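Metallo-beta-lactamase domain-containing protein 1 (Thermotoga maritima, PDB 1ZTC) is probably a metal-dependent hydrolase of the metallo-beta-lactamase superfamily, perhaps an endoribonuclease that cleaves RNA, and binds two nickel ions in its crystal. Local coordinates at residues I47-G52 and F159-E164; D76-H81 and S138-K143; V131-E136 and V144-T149. One frame throughout, in Å; residues are numbered along the deposited sequence. Where two conformers were deposited one is given.

Contact 1 (I47-G52 and F159-E164); sequences IIIDPG and FLLDTE
Ile-49 meets Phe-159 and Leu-161 with its two methyls, CG2 and CD1, and each methyl has a separate partner. CG2 lies against the CD2-CE2 bond of the ring, 3.8 Å from Phe-159 CD2 and 3.9 Å from Phe-159 CE2, approaching the ring obliquely. The other methyl goes to the leucine: Ile-49 CD1 lies 4.0 Å from Leu-161 CD2, the two side chains sliding past each other in opposite directions. This division follows from the isoleucine torsions. With chi1 at -58°, CG2 is anti to the backbone N and CG1 anti to the carbonyl carbon; chi2 of 179° extends CD1 toward strand 157-163, where it meets Leu-161.

The backbones remain well apart, Ile-49 CA being 8.8 Å from Phe-159 CA, so side chains alone bridge the gap, and all three are buried. Leu-40 of strand 37-42 touches both Ile-49 and Leu-161, while Phe-159 also reaches Leu-78 on one strand and Val-146 on another. Just beyond Ile-49 the strand gives way to a loop, where Asp-50 OD2 accepts hydrogen bonds from Thr-80 OG1 and His-86 ND1; His-86 is a nickel ligand, which makes Asp-50 a second-shell residue. Strands 45-49 and 157-163 belong to different sheets, and their apolar meeting is the inter-sheet packing of the metallo-beta-lactamase alpha-beta/beta-alpha sandwich.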
loop_
_atom_site.group_PDB
_atom_site.type_symbol
_atom_site.label_atom_id
_atom_site.label_comp_id
_atom_site.label_asym_id
_atom_site.label_seq_id
_atom_site.Cartn_x
_atom_site.Cartn_y
_atom_site.Cartn_z
ATOM N N ILE A 47 -26.087 13.041 3.004
ATOM C CA ILE A 47 -25.251 13.630 1.979
ATOM C C ILE A 47 -23.841 13.081 2.070
ATOM O O ILE A 47 -23.239 13.028 3.153
ATOM C CB ILE A 47 -25.191 15.164 2.156
ATOM C CG1 ILE A 47 -26.609 15.757 2.208
ATOM C CG2 ILE A 47 -24.342 15.808 1.066
ATOM C CD1 ILE A 47 -26.691 17.107 2.888
ATOM N N ILE A 48 -23.306 12.681 0.924
ATOM C CA ILE A 48 -21.889 12.313 0.839
ATOM C C ILE A 48 -21.135 13.270 -0.073
ATOM O O ILE A 48 -21.561 13.547 -1.189
ATOM C CB ILE A 48 -21.711 10.850 0.359
ATOM C CG1 ILE A 48 -22.222 9.913 1.457
ATOM C CG2 ILE A 48 -20.222 10.563 0.034
ATOM C CD1 ILE A 48 -22.363 8.473 1.073
ATOM N N ILE A 49 -19.987 13.744 0.397
ATOM C CA ILE A 49 -19.064 14.484 -0.457
ATOM C C ILE A 49 -17.841 13.617 -0.687
ATOM O O ILE A 49 -17.154 13.259 0.279
ATOM C CB ILE A 49 -18.658 15.834 0.150
ATOM C CG1 ILE A 49 -19.908 16.691 0.412
ATOM C CG2 ILE A 49 -17.734 16.585 -0.784
ATOM C CD1 ILE A 49 -19.602 18.070 1.038
ATOM N N ASP A 50 -17.595 13.289 -1.964
ATOM C CA ASP A 50 -16.521 12.395 -2.418
ATOM C C ASP A 50 -16.683 11.002 -1.805
ATOM O O ASP A 50 -16.095 10.721 -0.768
ATOM C CB ASP A 50 -15.135 12.984 -2.140
ATOM C CG ASP A 50 -14.767 14.099 -3.114
ATOM O OD1 ASP A 50 -15.586 14.382 -4.019
ATOM O OD2 ASP A 50 -13.664 14.675 -2.993
ATOM N N PRO A 51 -17.492 10.136 -2.456
ATOM C CA PRO A 51 -17.777 8.792 -1.935
ATOM C C PRO A 51 -16.584 7.838 -1.862
ATOM O O PRO A 51 -16.653 6.812 -1.169
ATOM C CB PRO A 51 -18.873 8.263 -2.884
ATOM C CG PRO A 51 -18.650 9.015 -4.156
ATOM C CD PRO A 51 -18.234 10.397 -3.704
ATOM N N GLY A 52 -15.506 8.177 -2.578
ATOM C CA GLY A 52 -14.277 7.484 -2.444
ATOM C C GLY A 52 -14.053 6.325 -3.400
ATOM O O GLY A 52 -14.715 6.172 -4.427
ATOM N N PHE A 159 -15.913 22.920 -1.053
ATOM C CA PHE A 159 -17.170 23.110 -0.341
ATOM C C PHE A 159 -16.947 23.612 1.094
ATOM O O PHE A 159 -16.196 23.021 1.866
ATOM C CB PHE A 159 -17.952 21.809 -0.267
ATOM C CG PHE A 159 -18.215 21.176 -1.584
ATOM C CD1 PHE A 159 -19.248 21.636 -2.399
ATOM C CD2 PHE A 159 -17.422 20.127 -2.032
ATOM C CE1 PHE A 159 -19.495 21.055 -3.639
ATOM C CE2 PHE A 159 -17.658 19.545 -3.262
ATOM C CZ PHE A 159 -18.695 20.003 -4.078
ATOM N N LEU A 160 -17.622 24.701 1.432
ATOM C CA LEU A 160 -17.578 25.263 2.766
ATOM C C LEU A 160 -18.875 24.922 3.476
ATOM O O LEU A 160 -19.975 25.236 2.976
ATOM C CB LEU A 160 -17.394 26.781 2.673
ATOM C CG LEU A 160 -17.202 27.550 3.991
ATOM C CD1 LEU A 160 -15.841 27.221 4.632
ATOM C CD2 LEU A 160 -17.307 29.035 3.727
ATOM N N LEU A 161 -18.747 24.310 4.646
ATOM C CA LEU A 161 -19.871 23.734 5.356
ATOM C C LEU A 161 -20.065 24.475 6.688
ATOM O O LEU A 161 -19.105 24.679 7.422
ATOM C CB LEU A 161 -19.599 22.258 5.642
ATOM C CG LEU A 161 -18.951 21.376 4.553
ATOM C CD1 LEU A 161 -18.772 19.973 5.101
ATOM C CD2 LEU A 161 -19.807 21.362 3.314
ATOM N N ASP A 162 -21.293 24.823 7.003
ATOM C CA ASP A 162 -21.598 25.325 8.342
ATOM C C ASP A 162 -22.265 24.216 9.147
ATOM O O ASP A 162 -23.440 23.910 8.974
ATOM C CB ASP A 162 -22.343 26.640 8.329
ATOM C CG ASP A 162 -21.384 27.836 7.999
ATOM O OD1 ASP A 162 -20.317 27.999 8.650
ATOM O OD2 ASP A 162 -21.695 28.580 7.055
ATOM N N THR A 163 -21.445 23.580 9.979
ATOM C CA THR A 163 -21.846 22.411 10.749
ATOM C C THR A 163 -22.042 22.766 12.217
ATOM O O THR A 163 -21.447 23.714 12.753
ATOM C CB THR A 163 -20.822 21.254 10.644
ATOM O OG1 THR A 163 -19.700 21.505 11.506
ATOM C CG2 THR A 163 -20.327 21.070 9.195
ATOM N N GLU A 164 -22.918 22.006 12.865
ATOM C CA GLU A 164 -23.202 22.184 14.281
ATOM C C GLU A 164 -22.100 21.609 15.164
ATOM O O GLU A 164 -21.803 22.146 16.232
ATOM C CB GLU A 164 -24.517 21.472 14.610
ATOM C CG GLU A 164 -25.056 21.739 16.000
ATOM C CD GLU A 164 -26.164 20.755 16.428
ATOM O OE1 GLU A 164 -26.151 19.582 15.945
ATOM O OE2 GLU A 164 -27.044 21.168 17.245
#

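Contact 2 (D76-H81 and S138-K143); sequences DVLFTH and SLFDEK. With NI (nickel (II) ion), chain F.
Phe-140 carries its ring up to the side chain of Asp-76 and past that of Leu-78. From CB, a chi1 of -57° sets CG anti to the carbonyl carbon, and the ring then extends toward strand 76-78. On one flank, Phe-140 CE2 lies 4.3 Å from Leu-78 CD1, an oblique apolar touch. At the far end, Phe-140 CZ is 3.7 Å from Asp-76 CG, with the carboxylate at the ring's edge and its plane turned 84° from that of the ring. Asp-76 OD1 lies in the ring plane, 3.8 Å from Phe-140 CZ, an approach to the positive rim that is probably mildly favourable. The main polar partners of this oxygen are Tyr-99 OH, by a hydrogen bond, and Arg-45, by a salt bridge.

Leu-78 and Leu-139 reach for one another tip to tip, CD2 of Leu-78 being 3.8 Å from CD1 of Leu-139. The type I' turn from Phe-140 to Lys-143, closed by Lys-143 N to Phe-140 O at 3.0 Å, presents the ring. Strand 76-78 leads on to His-81, whose NE2 binds nickel at 2.1 Å with His-83, His-152, Asp-174 and two waters, in the metal site characteristic of the metallo-beta-lactamase fold.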
loop_
_atom_site.group_PDB
_atom_site.type_symbol
_atom_site.label_atom_id
_atom_site.label_comp_id
_atom_site.label_asym_id
_atom_site.label_seq_id
_atom_site.Cartn_x
_atom_site.Cartn_y
_atom_site.Cartn_z
ATOM N N ASP A 76 -27.976 12.488 -1.583
ATOM C CA ASP A 76 -27.201 13.476 -2.326
ATOM C C ASP A 76 -25.728 13.122 -2.279
ATOM O O ASP A 76 -25.201 12.763 -1.220
ATOM C CB ASP A 76 -27.388 14.887 -1.746
ATOM C CG ASP A 76 -28.849 15.325 -1.696
ATOM O OD1 ASP A 76 -29.324 15.951 -2.670
ATOM O OD2 ASP A 76 -29.525 15.036 -0.693
ATOM N N VAL A 77 -25.062 13.241 -3.424
ATOM C CA VAL A 77 -23.627 12.988 -3.504
ATOM C C VAL A 77 -22.979 14.090 -4.317
ATOM O O VAL A 77 -23.382 14.338 -5.462
ATOM C CB VAL A 77 -23.308 11.611 -4.148
ATOM C CG1 VAL A 77 -21.799 11.416 -4.307
ATOM C CG2 VAL A 77 -23.893 10.501 -3.303
ATOM N N LEU A 78 -22.011 14.767 -3.707
ATOM C CA LEU A 78 -21.285 15.848 -4.369
ATOM C C LEU A 78 -19.831 15.441 -4.613
ATOM O O LEU A 78 -19.221 14.724 -3.804
ATOM C CB LEU A 78 -21.351 17.131 -3.541
ATOM C CG LEU A 78 -22.759 17.639 -3.221
ATOM C CD1 LEU A 78 -23.306 17.014 -1.954
ATOM C CD2 LEU A 78 -22.748 19.135 -3.068
ATOM N N PHE A 79 -19.295 15.899 -5.739
ATOM C CA PHE A 79 -17.923 15.613 -6.118
ATOM C C PHE A 79 -17.081 16.871 -6.158
ATOM O O PHE A 79 -17.425 17.841 -6.827
ATOM C CB PHE A 79 -17.847 14.980 -7.512
ATOM C CG PHE A 79 -18.695 13.746 -7.694
ATOM C CD1 PHE A 79 -18.548 12.649 -6.849
ATOM C CD2 PHE A 79 -19.587 13.658 -8.759
ATOM C CE1 PHE A 79 -19.307 11.501 -7.027
ATOM C CE2 PHE A 79 -20.350 12.525 -8.939
ATOM C CZ PHE A 79 -20.198 11.427 -8.071
ATOM N N THR A 80 -15.942 16.843 -5.481
ATOM C CA THR A 80 -14.939 17.869 -5.699
ATOM C C THR A 80 -14.509 17.841 -7.153
ATOM O O THR A 80 -14.435 18.871 -7.804
ATOM C CB THR A 80 -13.736 17.716 -4.771
ATOM O OG1 THR A 80 -13.116 16.441 -4.955
ATOM C CG2 THR A 80 -14.184 17.896 -3.331
ATOM N N HIS A 81 -14.264 16.645 -7.679
ATOM C CA HIS A 81 -13.936 16.513 -9.068
ATOM C C HIS A 81 -14.027 15.072 -9.545
ATOM O O HIS A 81 -14.140 14.151 -8.743
ATOM C CB HIS A 81 -12.539 17.069 -9.322
ATOM C CG HIS A 81 -11.439 16.306 -8.663
ATOM N ND1 HIS A 81 -11.384 16.094 -7.303
ATOM C CD2 HIS A 81 -10.320 15.753 -9.180
ATOM C CE1 HIS A 81 -10.275 15.451 -7.012
ATOM N NE2 HIS A 81 -9.621 15.223 -8.133
ATOM N N SER A 138 -25.215 28.217 -3.138
ATOM C CA SER A 138 -25.416 27.933 -1.737
ATOM C C SER A 138 -26.494 26.865 -1.671
ATOM O O SER A 138 -27.619 27.090 -2.124
ATOM C CB SER A 138 -25.900 29.217 -1.043
ATOM O OG SER A 138 -25.231 29.341 0.195
ATOM N N LEU A 139 -26.158 25.708 -1.119
ATOM C CA LEU A 139 -27.036 24.546 -1.129
ATOM C C LEU A 139 -27.449 24.152 0.279
ATOM O O LEU A 139 -26.774 24.492 1.255
ATOM C CB LEU A 139 -26.287 23.345 -1.733
ATOM C CG LEU A 139 -25.735 23.468 -3.161
ATOM C CD1 LEU A 139 -24.903 22.251 -3.540
ATOM C CD2 LEU A 139 -26.875 23.673 -4.172
ATOM N N PHE A 140 -28.536 23.385 0.359
ATOM C CA PHE A 140 -29.054 22.798 1.617
ATOM C C PHE A 140 -29.326 23.873 2.654
ATOM O O PHE A 140 -28.662 23.922 3.699
ATOM C CB PHE A 140 -28.105 21.712 2.168
ATOM C CG PHE A 140 -27.848 20.606 1.188
ATOM C CD1 PHE A 140 -28.832 19.678 0.907
ATOM C CD2 PHE A 140 -26.630 20.520 0.512
ATOM C CE1 PHE A 140 -28.612 18.670 -0.033
ATOM C CE2 PHE A 140 -26.394 19.506 -0.430
ATOM C CZ PHE A 140 -27.393 18.584 -0.704
ATOM N N ASP A 141 -30.286 24.747 2.332
ATOM C CA ASP A 141 -30.635 25.873 3.176
ATOM C C ASP A 141 -29.400 26.668 3.554
ATOM O O ASP A 141 -29.212 27.049 4.701
ATOM C CB ASP A 141 -31.396 25.430 4.444
ATOM C CG ASP A 141 -32.630 24.573 4.136
ATOM O OD1 ASP A 141 -33.429 24.924 3.238
ATOM O OD2 ASP A 141 -32.788 23.525 4.795
ATOM N N GLU A 142 -28.547 26.910 2.563
ATOM C CA GLU A 142 -27.346 27.727 2.710
ATOM C C GLU A 142 -26.281 27.167 3.651
ATOM O O GLU A 142 -25.335 27.876 3.996
ATOM C CB GLU A 142 -27.731 29.163 3.030
ATOM C CG GLU A 142 -28.850 29.659 2.069
ATOM C CD GLU A 142 -28.912 31.161 1.954
ATOM O OE1 GLU A 142 -27.858 31.825 2.139
ATOM O OE2 GLU A 142 -30.015 31.690 1.667
ATOM N N LYS A 143 -26.367 25.871 3.961
ATOM C CA LYS A 143 -25.370 25.228 4.829
ATOM C C LYS A 143 -24.101 24.859 4.069
ATOM O O LYS A 143 -23.042 24.615 4.695
ATOM C CB LYS A 143 -25.967 23.965 5.450
ATOM C CG LYS A 143 -27.123 24.233 6.414
ATOM C CD LYS A 143 -26.619 24.890 7.677
ATOM C CE LYS A 143 -27.727 24.983 8.736
ATOM N NZ LYS A 143 -27.493 26.204 9.578
HETATM NI NI NI F . -7.590 14.533 -8.295
HETATM O O HOH W 1 -7.693 12.470 -7.570
HETATM O O HOH W 2 -5.355 13.583 -8.242
#

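Contact 3 (V131-E136 and V144-T149); sequences VLLKGE and VKVFHT
Glu-136 and Lys-145 form the polar centre of this contact. The ammonium NZ of Lys-145 donates to the backbone O of Glu-136 at 2.9 Å, the nitrogen tilted 32° from the carbonyl plane. It also makes a weak hydrogen bond, part of a salt bridge, to Glu-136 OE1 at 3.2 Å, so the one ammonium group serves both the main-chain carbonyl and the carboxylate of Glu-136. Both chains bend at chi2: Lys-145 near 70°, which turns its end toward Glu-136, and Glu-136 in the opposite sense, which folds the carboxylate back over strand 144-148.

The other carboxylate oxygen is satisfied differently. A water donates to Glu-136 OE2 at 2.6 Å and accepts from His-148 N at 2.8 Å, bridging side chain and strand, while Arg-200 of helix 192-201 forms a salt bridge with the same OE2. Glu-136 OE2 also lies 3.7 Å from Phe-147 CD1, approaching the ring obliquely.

Between the backbones, Glu-136 N donates to Val-146 O at 2.7 Å. This short bond is bent, 139° at the hydrogen, and the donor sits above the carbonyl plane. Gly-135 packs closely here, its CA 4.0 Å from His-148 N, in a backbone conformation that suits glycine. Apolar packing completes the contact, Leu-133 CD1 touching Val-146 CG1 at 4.1 Å, with the side chains crossing at about a right angle.

His-148 donates through NE2 to Arg-154 O and stacks on His-101, whereas Lys-134 pairs with Glu-102. After strand 130-133, an edge strand of its sheet within this chain, the chain turns through residues 134-136 and runs across strand 144-148 of the other sheet, with Phe-147 set edge-to-face against Phe-197 of helix 192-201 and Leu-133 and Val-146 both packed on Leu-157 of strand 157-163.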
loop_
_atom_site.group_PDB
_atom_site.type_symbol
_atom_site.label_atom_id
_atom_site.label_comp_id
_atom_site.label_asym_id
_atom_site.label_seq_id
_atom_site.Cartn_x
_atom_site.Cartn_y
_atom_site.Cartn_z
ATOM N N VAL A 131 -27.130 17.145 -10.962
ATOM C CA VAL A 131 -27.246 18.594 -10.917
ATOM C C VAL A 131 -25.905 19.180 -11.314
ATOM O O VAL A 131 -24.885 18.849 -10.717
ATOM C CB VAL A 131 -27.638 19.069 -9.514
ATOM C CG1 VAL A 131 -27.535 20.609 -9.395
ATOM C CG2 VAL A 131 -29.071 18.622 -9.235
ATOM N N LEU A 132 -25.914 20.029 -12.346
ATOM C CA LEU A 132 -24.689 20.664 -12.825
ATOM C C LEU A 132 -24.460 21.976 -12.099
ATOM O O LEU A 132 -25.338 22.819 -12.062
ATOM C CB LEU A 132 -24.760 20.881 -14.349
ATOM C CG LEU A 132 -24.983 19.577 -15.127
ATOM C CD1 LEU A 132 -25.209 19.900 -16.587
ATOM C CD2 LEU A 132 -23.847 18.585 -14.979
ATOM N N LEU A 133 -23.291 22.128 -11.492
ATOM C CA LEU A 133 -22.941 23.327 -10.739
ATOM C C LEU A 133 -21.999 24.227 -11.542
ATOM O O LEU A 133 -21.316 23.768 -12.496
ATOM C CB LEU A 133 -22.277 22.932 -9.420
ATOM C CG LEU A 133 -23.134 22.071 -8.486
ATOM C CD1 LEU A 133 -22.310 21.599 -7.300
ATOM C CD2 LEU A 133 -24.406 22.842 -8.033
ATOM N N LYS A 134 -22.006 25.517 -11.195
ATOM C CA LYS A 134 -21.121 26.511 -11.822
ATOM C C LYS A 134 -20.096 27.088 -10.840
ATOM O O LYS A 134 -19.075 27.636 -11.259
ATOM C CB LYS A 134 -21.953 27.647 -12.376
ATOM C CG LYS A 134 -22.957 27.207 -13.420
ATOM C CD LYS A 134 -23.594 28.431 -14.114
ATOM C CE LYS A 134 -24.441 28.075 -15.372
ATOM N NZ LYS A 134 -23.691 28.214 -16.678
ATOM N N GLY A 135 -20.369 26.956 -9.539
ATOM C CA GLY A 135 -19.634 27.681 -8.515
ATOM C C GLY A 135 -20.469 28.843 -7.968
ATOM O O GLY A 135 -21.272 29.416 -8.673
ATOM N N GLU A 136 -20.256 29.145 -6.693
ATOM C CA GLU A 136 -20.946 30.182 -5.942
ATOM C C GLU A 136 -22.349 29.777 -5.449
ATOM O O GLU A 136 -22.934 30.528 -4.698
ATOM C CB GLU A 136 -21.011 31.530 -6.709
ATOM C CG GLU A 136 -19.631 32.117 -7.048
ATOM C CD GLU A 136 -18.758 32.273 -5.825
ATOM O OE1 GLU A 136 -19.238 32.860 -4.835
ATOM O OE2 GLU A 136 -17.603 31.782 -5.816
ATOM N N VAL A 144 -24.224 24.750 2.739
ATOM C CA VAL A 144 -23.122 24.320 1.890
ATOM C C VAL A 144 -22.887 25.372 0.826
ATOM O O VAL A 144 -23.780 25.693 0.058
ATOM C CB VAL A 144 -23.416 22.965 1.242
ATOM C CG1 VAL A 144 -22.261 22.542 0.318
ATOM C CG2 VAL A 144 -23.640 21.920 2.320
ATOM N N LYS A 145 -21.703 25.961 0.850
ATOM C CA LYS A 145 -21.294 26.911 -0.172
ATOM C C LYS A 145 -20.302 26.255 -1.132
ATOM O O LYS A 145 -19.317 25.671 -0.707
ATOM C CB LYS A 145 -20.685 28.148 0.468
ATOM C CG LYS A 145 -20.096 29.150 -0.534
ATOM C CD LYS A 145 -21.143 29.871 -1.353
ATOM C CE LYS A 145 -20.491 31.017 -2.112
ATOM N NZ LYS A 145 -21.471 31.963 -2.697
ATOM N N VAL A 146 -20.590 26.397 -2.426
ATOM C CA VAL A 146 -19.803 25.794 -3.509
ATOM C C VAL A 146 -18.863 26.807 -4.128
ATOM O O VAL A 146 -19.276 27.888 -4.515
ATOM C CB VAL A 146 -20.731 25.271 -4.639
ATOM C CG1 VAL A 146 -19.927 24.586 -5.718
ATOM C CG2 VAL A 146 -21.772 24.318 -4.073
ATOM N N PHE A 147 -17.604 26.426 -4.266
ATOM C CA PHE A 147 -16.597 27.291 -4.865
ATOM C C PHE A 147 -15.953 26.556 -6.021
ATOM O O PHE A 147 -15.530 25.399 -5.878
ATOM C CB PHE A 147 -15.515 27.639 -3.841
ATOM C CG PHE A 147 -15.996 28.503 -2.721
ATOM C CD1 PHE A 147 -16.221 29.858 -2.911
ATOM C CD2 PHE A 147 -16.205 27.969 -1.470
ATOM C CE1 PHE A 147 -16.665 30.656 -1.855
ATOM C CE2 PHE A 147 -16.650 28.762 -0.414
ATOM C CZ PHE A 147 -16.870 30.088 -0.605
ATOM N N HIS A 148 -15.864 27.225 -7.155
ATOM C CA HIS A 148 -15.103 26.691 -8.310
ATOM C C HIS A 148 -13.629 26.955 -8.076
ATOM O O HIS A 148 -13.201 28.106 -7.996
ATOM C CB HIS A 148 -15.532 27.348 -9.623
ATOM C CG HIS A 148 -15.017 26.640 -10.851
ATOM N ND1 HIS A 148 -14.970 27.238 -12.093
ATOM C CD2 HIS A 148 -14.570 25.373 -11.031
ATOM C CE1 HIS A 148 -14.514 26.374 -12.983
ATOM N NE2 HIS A 148 -14.251 25.235 -12.363
ATOM N N THR A 149 -12.860 25.885 -7.953
ATOM C CA THR A 149 -11.466 25.983 -7.586
ATOM C C THR A 149 -10.632 25.168 -8.582
ATOM O O THR A 149 -10.088 24.124 -8.221
ATOM C CB THR A 149 -11.252 25.504 -6.139
ATOM O OG1 THR A 149 -11.843 24.209 -5.957
ATOM C CG2 THR A 149 -11.912 26.451 -5.140
HETATM O O HOH W 3 -16.666 29.912 -7.299
#

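Overall arrangement
The three contacts all join the two beta-sheets of the sandwich, at increasing distance from the chain centre: about 7 Å for contact 1, 10 Å for contact 2 and 12 Å for contact 3, measured between centres. Contact 1 is wholly buried and apolar. Contact 2 is partly buried and brings an aspartate beside its hydrophobic side chains; contact 3, with exposed residues, alone has a salt bridge, hydrogen bonds and a water bridge between its own two segments. Strands 45-49 and 76-78 pair directly in one sheet, through Ile-48 O and Leu-78 N at 2.8 Å. In the other, strand 144-148 lies between 138-139 and 157-163, its Val-146 touching both Leu-139 and Phe-159, which makes the hydrophobic layer continuous.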